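PDB 2ZON: cytochrome c551 from Achromobacter xylosoxidans, which binds a haem group and probably shuttles electrons between redox partners, as small class I c-type cytochromes do. Local coordinates for residues 44-56 and 72-86. Residues are numbered along the deposited sequence; the frame is centred on the assembly and turned at random.
Sequences LAQGADALLATVL and EATLRAAVAYMMDAA. With HEM (protoporphyrin IX containing Fe), chain K.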
ATOM      1  N   LEU D  44     -33.602 -14.683 -28.852  1.00 30.10           N
ATOM      2  CA  LEU D  44     -33.512 -14.824 -30.298  1.00 30.45           C
ATOM      3  C   LEU D  44     -34.870 -15.189 -30.907  1.00 30.85           C
ATOM      4  O   LEU D  44     -35.234 -14.704 -31.984  1.00 30.50           O
ATOM      5  CB  LEU D  44     -32.459 -15.874 -30.660  1.00 30.41           C
ATOM      6  CG  LEU D  44     -31.007 -15.433 -30.887  1.00 31.12           C
ATOM      7  CD1 LEU D  44     -30.477 -14.431 -29.849  1.00 32.12           C
ATOM      8  CD2 LEU D  44     -30.101 -16.654 -30.983  1.00 30.57           C
ATOM      9  N   ALA D  45     -35.611 -16.035 -30.195  1.00 31.16           N
ATOM     10  CA  ALA D  45     -36.925 -16.504 -30.648  1.00 32.02           C
ATOM     11  C   ALA D  45     -38.005 -15.410 -30.605  1.00 32.37           C
ATOM     12  O   ALA D  45     -38.965 -15.452 -31.388  1.00 32.49           O
ATOM     13  CB  ALA D  45     -37.347 -17.712 -29.845  1.00 31.85           C
ATOM     14  N   GLN D  46     -37.843 -14.438 -29.700  1.00 32.39           N
ATOM     15  CA  GLN D  46     -38.728 -13.267 -29.641  1.00 32.62           C
ATOM     16  C   GLN D  46     -38.528 -12.362 -30.851  1.00 32.04           C
ATOM     17  O   GLN D  46     -39.461 -11.676 -31.288  1.00 32.37           O
ATOM     18  CB  GLN D  46     -38.464 -12.450 -28.375  1.00 32.51           C
ATOM     19  CG  GLN D  46     -38.801 -13.151 -27.077  1.00 33.85           C
ATOM     20  CD  GLN D  46     -38.493 -12.290 -25.867  1.00 33.60           C
ATOM     21  OE1 GLN D  46     -37.951 -12.773 -24.876  1.00 35.48           O
ATOM     22  NE2 GLN D  46     -38.834 -11.004 -25.944  1.00 35.40           N
ATOM     23  N   GLY D  47     -37.302 -12.341 -31.367  1.00 31.27           N
ATOM     24  CA  GLY D  47     -36.963 -11.526 -32.518  1.00 30.48           C
ATOM     25  C   GLY D  47     -36.409 -10.171 -32.121  1.00 29.79           C
ATOM     26  O   GLY D  47     -36.592  -9.712 -30.981  1.00 28.84           O
ATOM     27  N   ALA D  48     -35.746  -9.531 -33.082  1.00 29.04           N
ATOM     28  CA  ALA D  48     -35.001  -8.301 -32.837  1.00 28.67           C
ATOM     29  C   ALA D  48     -35.869  -7.105 -32.452  1.00 28.25           C
ATOM     30  O   ALA D  48     -35.488  -6.332 -31.573  1.00 27.95           O
ATOM     31  CB  ALA D  48     -34.116  -7.970 -34.033  1.00 28.55           C
ATOM     32  N   ASP D  49     -37.021  -6.948 -33.104  1.00 27.74           N
ATOM     33  CA  ASP D  49     -37.915  -5.828 -32.804  1.00 27.75           C
ATOM     34  C   ASP D  49     -38.384  -5.840 -31.343  1.00 26.87           C
ATOM     35  O   ASP D  49     -38.401  -4.793 -30.679  1.00 26.63           O
ATOM     36  CB  ASP D  49     -39.122  -5.813 -33.750  1.00 28.48           C
ATOM     37  CG  ASP D  49     -38.761  -5.401 -35.164  1.00 30.10           C
ATOM     38  OD1 ASP D  49     -37.671  -4.824 -35.381  1.00 31.96           O
ATOM     39  OD2 ASP D  49     -39.579  -5.659 -36.073  1.00 33.47           O
ATOM     40  N   ALA D  50     -38.747  -7.021 -30.845  1.00 25.54           N
ATOM     41  CA  ALA D  50     -39.202  -7.160 -29.461  1.00 24.42           C
ATOM     42  C   ALA D  50     -38.092  -6.815 -28.472  1.00 23.76           C
ATOM     43  O   ALA D  50     -38.333  -6.118 -27.479  1.00 22.85           O
ATOM     44  CB  ALA D  50     -39.731  -8.577 -29.206  1.00 24.45           C
ATOM     45  N   LEU D  51     -36.886  -7.314 -28.749  1.00 23.32           N
ATOM     46  CA  LEU D  51     -35.726  -7.047 -27.902  1.00 22.95           C
ATOM     47  C   LEU D  51     -35.417  -5.546 -27.870  1.00 22.89           C
ATOM     48  O   LEU D  51     -35.201  -4.971 -26.791  1.00 22.47           O
ATOM     49  CB  LEU D  51     -34.498  -7.841 -28.378  1.00 23.18           C
ATOM     50  CG  LEU D  51     -34.599  -9.370 -28.363  1.00 23.70           C
ATOM     51  CD1 LEU D  51     -33.254  -9.979 -28.758  1.00 22.59           C
ATOM     52  CD2 LEU D  51     -35.094  -9.926 -27.011  1.00 21.75           C
ATOM     53  N   LEU D  52     -35.432  -4.917 -29.045  1.00 22.52           N
ATOM     54  CA  LEU D  52     -35.191  -3.475 -29.148  1.00 22.68           C
ATOM     55  C   LEU D  52     -36.221  -2.674 -28.346  1.00 23.06           C
ATOM     56  O   LEU D  52     -35.859  -1.733 -27.634  1.00 22.92           O
ATOM     57  CB  LEU D  52     -35.141  -3.009 -30.612  1.00 22.56           C
ATOM     58  CG  LEU D  52     -34.973  -1.495 -30.850  1.00 23.33           C
ATOM     59  CD1 LEU D  52     -33.617  -0.968 -30.316  1.00 21.41           C
ATOM     60  CD2 LEU D  52     -35.110  -1.174 -32.308  1.00 22.46           C
ATOM     61  N   ALA D  53     -37.487  -3.073 -28.436  1.00 23.74           N
ATOM     62  CA  ALA D  53     -38.568  -2.433 -27.655  1.00 24.03           C
ATOM     63  C   ALA D  53     -38.334  -2.525 -26.147  1.00 24.33           C
ATOM     64  O   ALA D  53     -38.590  -1.575 -25.403  1.00 24.66           O
ATOM     65  CB  ALA D  53     -39.929  -3.031 -28.027  1.00 24.43           C
ATOM     66  N   THR D  54     -37.846  -3.671 -25.698  1.00 23.86           N
ATOM     67  CA  THR D  54     -37.498  -3.848 -24.294  1.00 24.14           C
ATOM     68  C   THR D  54     -36.344  -2.932 -23.861  1.00 24.37           C
ATOM     69  O   THR D  54     -36.370  -2.374 -22.756  1.00 24.52           O
ATOM     70  CB  THR D  54     -37.176  -5.325 -24.010  1.00 23.74           C
ATOM     71  OG1 THR D  54     -38.344  -6.104 -24.314  1.00 24.58           O
ATOM     72  CG2 THR D  54     -36.785  -5.539 -22.543  1.00 24.02           C
ATOM     73  N   VAL D  55     -35.336  -2.784 -24.727  1.00 24.10           N
ATOM     74  CA  VAL D  55     -34.169  -1.942 -24.415  1.00 24.05           C
ATOM     75  C   VAL D  55     -34.610  -0.489 -24.278  1.00 24.64           C
ATOM     76  O   VAL D  55     -34.260   0.183 -23.309  1.00 24.24           O
ATOM     77  CB  VAL D  55     -33.043  -2.099 -25.471  1.00 24.12           C
ATOM     78  CG1 VAL D  55     -31.936  -1.060 -25.280  1.00 23.47           C
ATOM     79  CG2 VAL D  55     -32.461  -3.511 -25.401  1.00 23.31           C
ATOM     80  N   LEU D  56     -35.421  -0.032 -25.232  1.00 25.11           N
ATOM     81  CA  LEU D  56     -35.935   1.338 -25.224  1.00 26.07           C
ATOM     82  C   LEU D  56     -36.735   1.640 -23.955  1.00 26.66           C
ATOM     83  O   LEU D  56     -36.539   2.683 -23.317  1.00 26.85           O
ATOM     84  CB  LEU D  56     -36.812   1.582 -26.449  1.00 26.27           C
ATOM     85  CG  LEU D  56     -36.122   1.845 -27.779  1.00 27.71           C
ATOM     86  CD1 LEU D  56     -37.169   1.892 -28.887  1.00 28.17           C
ATOM     87  CD2 LEU D  56     -35.348   3.158 -27.730  1.00 28.97           C
ATOM     88  N   GLU D  72     -32.334   5.220 -31.822  1.00 18.65           N
ATOM     89  CA  GLU D  72     -32.940   3.915 -32.032  1.00 19.34           C
ATOM     90  C   GLU D  72     -32.111   3.041 -32.974  1.00 18.93           C
ATOM     91  O   GLU D  72     -31.929   1.849 -32.710  1.00 18.23           O
ATOM     92  CB  GLU D  72     -34.387   4.082 -32.525  1.00 20.00           C
ATOM     93  CG  GLU D  72     -35.207   2.805 -32.551  1.00 23.55           C
ATOM     94  CD  GLU D  72     -36.462   2.972 -33.398  1.00 29.49           C
ATOM     95  OE1 GLU D  72     -37.327   3.791 -33.010  1.00 34.07           O
ATOM     96  OE2 GLU D  72     -36.558   2.328 -34.467  1.00 32.09           O
ATOM     97  N   ALA D  73     -31.594   3.623 -34.065  1.00 19.01           N
ATOM     98  CA  ALA D  73     -30.781   2.844 -35.010  1.00 18.64           C
ATOM     99  C   ALA D  73     -29.503   2.284 -34.370  1.00 18.30           C
ATOM    100  O   ALA D  73     -29.074   1.167 -34.694  1.00 18.29           O
ATOM    101  CB  ALA D  73     -30.430   3.679 -36.239  1.00 19.15           C
ATOM    102  N   THR D  74     -28.882   3.070 -33.488  1.00 17.44           N
ATOM    103  CA  THR D  74     -27.636   2.638 -32.870  1.00 16.61           C
ATOM    104  C   THR D  74     -27.983   1.544 -31.856  1.00 16.89           C
ATOM    105  O   THR D  74     -27.281   0.542 -31.753  1.00 15.92           O
ATOM    106  CB  THR D  74     -26.892   3.801 -32.192  1.00 17.26           C
ATOM    107  OG1 THR D  74     -26.605   4.818 -33.165  1.00 17.30           O
ATOM    108  CG2 THR D  74     -25.568   3.324 -31.567  1.00 17.91           C
ATOM    109  N   LEU D  75     -29.067   1.755 -31.099  1.00 16.68           N
ATOM    110  CA  LEU D  75     -29.537   0.714 -30.177  1.00 17.30           C
ATOM    111  C   LEU D  75     -29.899  -0.581 -30.924  1.00 17.89           C
ATOM    112  O   LEU D  75     -29.583  -1.674 -30.456  1.00 17.84           O
ATOM    113  CB  LEU D  75     -30.723   1.204 -29.326  1.00 17.53           C
ATOM    114  CG  LEU D  75     -30.421   2.296 -28.294  1.00 17.09           C
ATOM    115  CD1 LEU D  75     -31.693   2.978 -27.796  1.00 18.10           C
ATOM    116  CD2 LEU D  75     -29.648   1.746 -27.118  1.00 18.39           C
ATOM    117  N   ARG D  76     -30.559  -0.461 -32.075  1.00 17.69           N
ATOM    118  CA  ARG D  76     -30.860  -1.646 -32.889  1.00 18.39           C
ATOM    119  C   ARG D  76     -29.585  -2.402 -33.251  1.00 17.85           C
ATOM    120  O   ARG D  76     -29.541  -3.646 -33.193  1.00 18.15           O
ATOM    121  CB  ARG D  76     -31.611  -1.247 -34.157  1.00 19.02           C
ATOM    122  CG  ARG D  76     -31.882  -2.418 -35.088  1.00 22.35           C
ATOM    123  CD  ARG D  76     -32.640  -1.988 -36.318  1.00 26.46           C
ATOM    124  NE  ARG D  76     -33.982  -1.569 -35.945  1.00 30.87           N
ATOM    125  CZ  ARG D  76     -34.384  -0.308 -35.855  1.00 33.28           C
ATOM    126  NH1 ARG D  76     -35.630  -0.048 -35.484  1.00 34.88           N
ATOM    127  NH2 ARG D  76     -33.549   0.691 -36.138  1.00 35.63           N
ATOM    128  N   ALA D  77     -28.555  -1.641 -33.631  1.00 16.96           N
ATOM    129  CA  ALA D  77     -27.260  -2.198 -34.003  1.00 17.04           C
ATOM    130  C   ALA D  77     -26.577  -2.909 -32.828  1.00 16.54           C
ATOM    131  O   ALA D  77     -25.921  -3.941 -33.019  1.00 15.94           O
ATOM    132  CB  ALA D  77     -26.353  -1.106 -34.584  1.00 16.97           C
ATOM    133  N   ALA D  78     -26.735  -2.365 -31.620  1.00 15.67           N
ATOM    134  CA  ALA D  78     -26.147  -2.986 -30.439  1.00 15.88           C
ATOM    135  C   ALA D  78     -26.895  -4.271 -30.087  1.00 16.20           C
ATOM    136  O   ALA D  78     -26.268  -5.272 -29.737  1.00 16.32           O
ATOM    137  CB  ALA D  78     -26.127  -2.005 -29.245  1.00 15.11           C
ATOM    138  N   VAL D  79     -28.226  -4.241 -30.202  1.00 16.50           N
ATOM    139  CA  VAL D  79     -29.029  -5.445 -30.014  1.00 17.07           C
ATOM    140  C   VAL D  79     -28.567  -6.505 -31.028  1.00 17.73           C
ATOM    141  O   VAL D  79     -28.347  -7.654 -30.648  1.00 18.46           O
ATOM    142  CB  VAL D  79     -30.562  -5.183 -30.061  1.00 17.11           C
ATOM    143  CG1 VAL D  79     -31.342  -6.504 -30.108  1.00 17.50           C
ATOM    144  CG2 VAL D  79     -31.005  -4.350 -28.833  1.00 16.56           C
ATOM    145  N   ALA D  80     -28.366  -6.100 -32.281  1.00 17.47           N
ATOM    146  CA  ALA D  80     -27.920  -7.008 -33.333  1.00 18.19           C
ATOM    147  C   ALA D  80     -26.568  -7.653 -33.014  1.00 17.82           C
ATOM    148  O   ALA D  80     -26.381  -8.844 -33.243  1.00 18.64           O
ATOM    149  CB  ALA D  80     -27.889  -6.289 -34.693  1.00 18.34           C
ATOM    150  N   TYR D  81     -25.635  -6.866 -32.483  1.00 17.82           N
ATOM    151  CA  TYR D  81     -24.323  -7.371 -32.081  1.00 18.30           C
ATOM    152  C   TYR D  81     -24.480  -8.424 -30.972  1.00 18.65           C
ATOM    153  O   TYR D  81     -23.804  -9.468 -30.966  1.00 18.33           O
ATOM    154  CB  TYR D  81     -23.449  -6.209 -31.593  1.00 18.59           C
ATOM    155  CG  TYR D  81     -22.179  -6.642 -30.889  1.00 19.90           C
ATOM    156  CD1 TYR D  81     -21.082  -7.133 -31.607  1.00 21.18           C
ATOM    157  CD2 TYR D  81     -22.065  -6.539 -29.501  1.00 20.87           C
ATOM    158  CE1 TYR D  81     -19.900  -7.514 -30.950  1.00 20.89           C
ATOM    159  CE2 TYR D  81     -20.908  -6.920 -28.850  1.00 21.02           C
ATOM    160  CZ  TYR D  81     -19.833  -7.409 -29.570  1.00 21.25           C
ATOM    161  OH  TYR D  81     -18.691  -7.775 -28.884  1.00 22.97           O
ATOM    162  N   MET D  82     -25.376  -8.134 -30.032  1.00 18.85           N
ATOM    163  CA  MET D  82     -25.590  -9.029 -28.891  1.00 19.26           C
ATOM    164  C   MET D  82     -26.193 -10.363 -29.347  1.00 20.00           C
ATOM    165  O   MET D  82     -25.689 -11.436 -28.976  1.00 19.65           O
ATOM    166  CB  MET D  82     -26.422  -8.328 -27.817  1.00 19.62           C
ATOM    167  CG  MET D  82     -25.659  -7.161 -27.208  1.00 19.11           C
ATOM    168  SD  MET D  82     -26.625  -6.229 -26.013  1.00 19.84           S
ATOM    169  CE  MET D  82     -26.620  -7.373 -24.626  1.00 19.49           C
ATOM    170  N   MET D  83     -27.226 -10.284 -30.188  1.00 19.91           N
ATOM    171  CA  MET D  83     -27.841 -11.465 -30.806  1.00 21.75           C
ATOM    172  C   MET D  83     -26.797 -12.292 -31.581  1.00 21.79           C
ATOM    173  O   MET D  83     -26.724 -13.513 -31.419  1.00 22.51           O
ATOM    174  CB  MET D  83     -28.992 -11.044 -31.735  1.00 21.53           C
ATOM    175  CG  MET D  83     -30.196 -10.416 -31.023  1.00 21.88           C
ATOM    176  SD  MET D  83     -31.487  -9.778 -32.120  1.00 25.25           S
ATOM    177  CE  MET D  83     -32.513 -11.234 -32.346  1.00 24.00           C
ATOM    178  N   ASP D  84     -25.981 -11.621 -32.402  1.00 21.18           N
ATOM    179  CA  ASP D  84     -24.930 -12.276 -33.191  1.00 21.73           C
ATOM    180  C   ASP D  84     -23.989 -13.118 -32.308  1.00 21.56           C
ATOM    181  O   ASP D  84     -23.630 -14.250 -32.647  1.00 21.74           O
ATOM    182  CB  ASP D  84     -24.134 -11.215 -33.975  1.00 21.92           C
ATOM    183  CG  ASP D  84     -22.979 -11.803 -34.773  1.00 23.52           C
ATOM    184  OD1 ASP D  84     -23.194 -12.231 -35.930  1.00 26.49           O
ATOM    185  OD2 ASP D  84     -21.846 -11.808 -34.251  1.00 25.02           O
ATOM    186  N   ALA D  85     -23.611 -12.574 -31.158  1.00 21.98           N
ATOM    187  CA  ALA D  85     -22.640 -13.238 -30.283  1.00 22.50           C
ATOM    188  C   ALA D  85     -23.208 -14.535 -29.674  1.00 22.72           C
ATOM    189  O   ALA D  85     -22.459 -15.390 -29.195  1.00 23.13           O
ATOM    190  CB  ALA D  85     -22.162 -12.265 -29.188  1.00 22.47           C
ATOM    191  N   ALA D  86     -24.528 -14.671 -29.725  1.00 22.60           N
ATOM    192  CA  ALA D  86     -25.255 -15.774 -29.101  1.00 23.94           C
ATOM    193  C   ALA D  86     -25.584 -16.887 -30.093  1.00 24.69           C
ATOM    194  O   ALA D  86     -26.143 -17.927 -29.712  1.00 24.51           O
ATOM    195  CB  ALA D  86     -26.528 -15.255 -28.477  1.00 23.66           C
TER
HETATM  196  CHA HEM K 200     -31.868  -7.479 -20.729  1.00 19.61           C
HETATM  197  CHB HEM K 200     -29.582  -5.242 -24.320  1.00 19.71           C
HETATM  198  CHC HEM K 200     -27.771  -2.137 -21.144  1.00 19.53           C
HETATM  199  CHD HEM K 200     -29.145  -5.045 -17.590  1.00 21.13           C
HETATM  200  C1A HEM K 200     -31.491  -7.148 -22.033  1.00 20.60           C
HETATM  201  C2A HEM K 200     -31.975  -7.687 -23.227  1.00 19.78           C
HETATM  202  C3A HEM K 200     -31.311  -7.031 -24.243  1.00 19.23           C
HETATM  203  C4A HEM K 200     -30.448  -6.110 -23.671  1.00 19.33           C
HETATM  204  CMA HEM K 200     -31.463  -7.242 -25.760  1.00 20.52           C
HETATM  205  CAA HEM K 200     -33.024  -8.788 -23.352  1.00 21.49           C
HETATM  206  CBA HEM K 200     -34.416  -8.209 -23.208  1.00 25.94           C
HETATM  207  CGA HEM K 200     -35.256  -9.121 -22.312  1.00 28.57           C
HETATM  208  O1A HEM K 200     -34.737  -9.537 -21.253  1.00 30.76           O
HETATM  209  O2A HEM K 200     -36.396  -9.384 -22.722  1.00 31.07           O
HETATM  210  C1B HEM K 200     -28.944  -4.112 -23.819  1.00 19.59           C
HETATM  211  C2B HEM K 200     -28.339  -3.102 -24.546  1.00 17.36           C
HETATM  212  C3B HEM K 200     -27.830  -2.186 -23.648  1.00 17.94           C
HETATM  213  C4B HEM K 200     -28.098  -2.705 -22.375  1.00 18.88           C
HETATM  214  CMB HEM K 200     -28.330  -3.031 -26.093  1.00 16.23           C
HETATM  215  CAB HEM K 200     -27.015  -0.936 -23.985  1.00 18.94           C
HETATM  216  CBB HEM K 200     -27.704   0.029 -24.968  1.00 19.62           C
HETATM  217  C1C HEM K 200     -27.913  -2.635 -19.846  1.00 19.09           C
HETATM  218  C2C HEM K 200     -27.407  -2.106 -18.660  1.00 19.93           C
HETATM  219  C3C HEM K 200     -27.802  -2.921 -17.610  1.00 19.47           C
HETATM  220  C4C HEM K 200     -28.539  -3.952 -18.210  1.00 20.77           C
HETATM  221  CMC HEM K 200     -26.551  -0.832 -18.576  1.00 20.16           C
HETATM  222  CAC HEM K 200     -27.360  -2.721 -16.159  1.00 19.05           C
HETATM  223  CBC HEM K 200     -27.755  -1.414 -15.460  1.00 17.49           C
HETATM  224  C1D HEM K 200     -30.093  -5.939 -18.084  1.00 20.16           C
HETATM  225  C2D HEM K 200     -30.891  -6.828 -17.363  1.00 20.55           C
HETATM  226  C3D HEM K 200     -31.678  -7.534 -18.246  1.00 20.99           C
HETATM  227  C4D HEM K 200     -31.337  -7.063 -19.513  1.00 20.41           C
HETATM  228  CMD HEM K 200     -30.886  -6.979 -15.831  1.00 20.79           C
HETATM  229  CAD HEM K 200     -32.744  -8.605 -17.917  1.00 23.13           C
HETATM  230  CBD HEM K 200     -34.062  -7.908 -17.545  1.00 25.68           C
HETATM  231  CGD HEM K 200     -34.975  -8.753 -16.631  1.00 29.32           C
HETATM  232  O1D HEM K 200     -35.293  -9.890 -17.040  1.00 30.74           O
HETATM  233  O2D HEM K 200     -35.343  -8.245 -15.541  1.00 31.23           O
HETATM  234  NA  HEM K 200     -30.579  -6.208 -22.338  1.00 17.87           N
HETATM  235  NB  HEM K 200     -28.783  -3.846 -22.508  1.00 16.88           N
HETATM  236  NC  HEM K 200     -28.590  -3.755 -19.545  1.00 18.79           N
HETATM  237  ND  HEM K 200     -30.391  -6.106 -19.382  1.00 19.32           N
HETATM  238 FE   HEM K 200     -29.585  -5.021 -20.960  1.00 19.40          FE
HETATM  239  O   HOH W   1     -34.909  -4.215 -35.205  1.00 41.53           O
HETATM  240  O   HOH W   2     -37.272  -2.139 -34.669  1.00 43.60           O
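The ends of Leu51 and Met83 meet head-on, Leu51 CD1 lying 3.8 Å from Met83 SD. The unbranched, flexible methionine chain is extended to SD and then bends (chi3 88°), which brings CE close to the backbone N of Ala48, where a helix begins; the small Ala48 side chain leaves room for the sulfur, 3.7 Å from its CB. Leu44 and Met83 run past each other in opposite directions, Leu44 CD1 lying beside Met83 CB. Midway along, the branched Val79 can pack against two residues at once: CG1 meets Leu51 CB, while CG2 meets Val55 CG2 at 3.8 Å. Leu52 has CG anti to its backbone N (chi1 177°) and forks over helix 72-85. Its side chain crosses that of Leu75 at about a right angle, CD1 against Leu75 CB, and its CD2 rests on one face of the Arg76 guanidinium, 3.4 Å from NH1. Two waters lie in plane at the guanidinium edge and link NE and NH1 to Asp49 OD1, while Glu72 OE2, tilted slightly from that plane, forms a salt bridge with NH1 (2.7 Å). On the haem side, Val55 CG2 comes within 3.5 Å of HEM CHB and Leu75 CD2 within 3.4 Å of HEM CBB. Helices 48-56 and 72-85, inclined at 120°, thus form an apolar wall of the haem pocket in the all-helical cytochrome c fold.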